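Superoxide dismutase [Mn/Fe] (PDB 1UES) catalyses the dismutation of superoxide radicals into oxygen and hydrogen peroxide, working as a homodimer with one manganese or iron ion per subunit. Local coordinates at residues Pro17-Ser20 and Lys21-Glu25. The protein carries 1 engineered substitution. Sequence-based numbering, arbitrary orientation.
Sequences PVIS and KETVE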
ATOM      1  N   PRO A  17      20.388 -10.301  -2.706  1.00 22.16           N
ATOM      2  CA  PRO A  17      19.594  -9.686  -1.638  1.00 22.15           C
ATOM      3  C   PRO A  17      18.484  -8.702  -1.984  1.00 22.11           C
ATOM      4  O   PRO A  17      17.709  -8.314  -1.090  1.00 22.36           O
ATOM      5  CB  PRO A  17      20.640  -8.958  -0.839  1.00 22.27           C
ATOM      6  CG  PRO A  17      21.516  -8.403  -1.901  1.00 22.27           C
ATOM      7  CD  PRO A  17      21.623  -9.528  -2.928  1.00 22.26           C
ATOM      8  N   VAL A  18      18.423  -8.314  -3.246  1.00 21.83           N
ATOM      9  CA  VAL A  18      17.474  -7.306  -3.736  1.00 22.10           C
ATOM     10  C   VAL A  18      16.013  -7.729  -3.519  1.00 22.26           C
ATOM     11  O   VAL A  18      15.169  -6.912  -3.130  1.00 22.32           O
ATOM     12  CB  VAL A  18      17.780  -6.974  -5.212  1.00 22.33           C
ATOM     13  CG1 VAL A  18      16.836  -5.855  -5.703  1.00 22.69           C
ATOM     14  CG2 VAL A  18      19.257  -6.527  -5.349  1.00 22.62           C
ATOM     15  N   ILE A  19      15.737  -8.989  -3.822  1.00 22.28           N
ATOM     16  CA  ILE A  19      14.437  -9.592  -3.548  1.00 22.57           C
ATOM     17  C   ILE A  19      14.925 -10.908  -2.932  1.00 22.53           C
ATOM     18  O   ILE A  19      15.349 -11.819  -3.644  1.00 23.09           O
ATOM     19  CB  ILE A  19      13.590  -9.852  -4.823  1.00 22.81           C
ATOM     20  CG1 ILE A  19      13.296  -8.518  -5.517  1.00 22.95           C
ATOM     21  CG2 ILE A  19      12.228 -10.484  -4.433  1.00 22.79           C
ATOM     22  CD1 ILE A  19      12.428  -8.630  -6.766  1.00 23.29           C
ATOM     23  N   SER A  20      14.904 -10.951  -1.603  1.00 22.84           N
ATOM     24  CA  SER A  20      15.392 -12.087  -0.828  1.00 22.99           C
ATOM     25  C   SER A  20      14.555 -13.325  -1.038  1.00 23.39           C
ATOM     26  O   SER A  20      13.447 -13.264  -1.567  1.00 23.32           O
ATOM     27  CB  SER A  20      15.402 -11.749   0.656  1.00 23.38           C
ATOM     28  OG  SER A  20      14.074 -11.738   1.146  1.00 22.65           O
ATOM     29  N   LYS A  21      15.098 -14.449  -0.601  1.00 23.77           N
ATOM     30  CA  LYS A  21      14.411 -15.718  -0.718  1.00 23.99           C
ATOM     31  C   LYS A  21      13.104 -15.630   0.079  1.00 23.87           C
ATOM     32  O   LYS A  21      12.068 -16.108  -0.364  1.00 23.72           O
ATOM     33  CB  LYS A  21      15.301 -16.853  -0.193  1.00 25.05           C
ATOM     34  CG  LYS A  21      14.503 -18.063   0.255  1.00 26.37           C
ATOM     35  CD  LYS A  21      15.373 -19.184   0.827  1.00 27.35           C
ATOM     36  CE  LYS A  21      14.555 -20.504   0.869  1.00 27.68           C
ATOM     37  NZ  LYS A  21      14.725 -21.246  -0.409  1.00 28.46           N
ATOM     38  N   GLU A  22      13.153 -14.989   1.239  1.00 23.89           N
ATOM     39  CA  GLU A  22      11.981 -14.851   2.080  1.00 24.35           C
ATOM     40  C   GLU A  22      10.939 -13.985   1.370  1.00 23.87           C
ATOM     41  O   GLU A  22       9.742 -14.286   1.397  1.00 23.80           O
ATOM     42  CB  GLU A  22      12.394 -14.234   3.427  1.00 25.56           C
ATOM     43  CG  GLU A  22      13.326 -15.146   4.282  1.00 28.44           C
ATOM     44  CD  GLU A  22      14.859 -15.019   3.991  1.00 29.82           C
ATOM     45  OE1 GLU A  22      15.307 -14.316   3.037  1.00 30.18           O
ATOM     46  OE2 GLU A  22      15.645 -15.671   4.755  1.00 31.60           O
ATOM     47  N   THR A  23      11.397 -12.910   0.737  1.00 23.11           N
ATOM     48  CA  THR A  23      10.459 -12.058   0.006  1.00 22.62           C
ATOM     49  C   THR A  23       9.833 -12.818  -1.159  1.00 22.54           C
ATOM     50  O   THR A  23       8.610 -12.718  -1.369  1.00 21.58           O
ATOM     51  CB  THR A  23      11.139 -10.765  -0.453  1.00 22.95           C
ATOM     52  OG1 THR A  23      11.355  -9.974   0.714  1.00 22.92           O
ATOM     53  CG2 THR A  23      10.233  -9.945  -1.383  1.00 23.04           C
ATOM     54  N   VAL A  24      10.624 -13.566  -1.919  1.00 22.72           N
ATOM     55  CA  VAL A  24      10.039 -14.337  -3.021  1.00 23.22           C
ATOM     56  C   VAL A  24       8.981 -15.315  -2.457  1.00 23.63           C
ATOM     57  O   VAL A  24       7.871 -15.450  -3.011  1.00 23.16           O
ATOM     58  CB  VAL A  24      11.129 -15.134  -3.797  1.00 23.39           C
ATOM     59  CG1 VAL A  24      10.475 -16.090  -4.776  1.00 23.96           C
ATOM     60  CG2 VAL A  24      12.066 -14.175  -4.518  1.00 23.71           C
ATOM     61  N   GLU A  25       9.297 -15.980  -1.344  1.00 23.82           N
ATOM     62  CA  GLU A  25       8.341 -16.913  -0.739  1.00 24.64           C
ATOM     63  C   GLU A  25       6.974 -16.246  -0.420  1.00 24.01           C
ATOM     64  O   GLU A  25       5.911 -16.820  -0.690  1.00 23.86           O
ATOM     65  CB  GLU A  25       8.965 -17.557   0.522  1.00 26.12           C
ATOM     66  CG  GLU A  25       7.947 -17.995   1.555  1.00 28.65           C
ATOM     67  CD  GLU A  25       8.526 -18.898   2.626  1.00 30.13           C
ATOM     68  OE1 GLU A  25       7.741 -19.417   3.472  1.00 30.94           O
ATOM     69  OE2 GLU A  25       9.770 -19.088   2.625  1.00 31.67           O
TER
HETATM   70  O   HOH W   1      13.582  -8.765  -0.088  1.00 29.27           O
HETATM   71  O   HOH W   2      14.254 -11.406   4.130  1.00 44.98           O
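S20 and T23 meet at the first turn of helix 21-42, where S20 is the N-cap. Its OG accepts a hydrogen bond from T23 N at 3.0 Å, with an N-H...O angle of 161°, and so occupies one of the amides that have no carbonyl partner at a helix start. Chi1 of 73° sets OG between the backbone N and carbonyl carbon of S20, turned back over the opening turn. The carbonyl of the same residue begins the regular helical pattern: S20 O takes V24 N at 2.9 Å, and E25 N to K21 O continues it one residue on.

The tight side is apolar. I19, just ahead of the cap, sets CG2 against two methyls of the turn, 3.7 Å from T23 CG2 and equally far from V24 CG2, its side chain crossing both at about a right angle. The I19-V24 pair is a hydrophobic staple, linking the residue before the N-cap to the fourth residue after the N-cap; T23 CG2 adds to it. T23 makes two kinds of contact: CG2 packs on I19, and OG1 is hydrogen-bonded to a water, 2.7 Å away, that also accepts from S20 N, bridging loop and helix.

The looser side is E22. Bent at chi2 (87°), its chain folds back toward the cap, which brings OE1 to 3.4 Å from S20 OG; a second water bonds to this hydroxyl and only weakly to the carboxylate. K21 touches the cap residue through its CB alone.

The capped turn starts the first helix of the alpha-hairpin domain, which carries the manganese ligand H27 one turn beyond T23. Around it, I19 rests on F81, V24 on L8, and S20 and T23 on T166 and L165 of helix 164-167, while V18 in the preceding loop packs on D177 and L178 of helix 171-178.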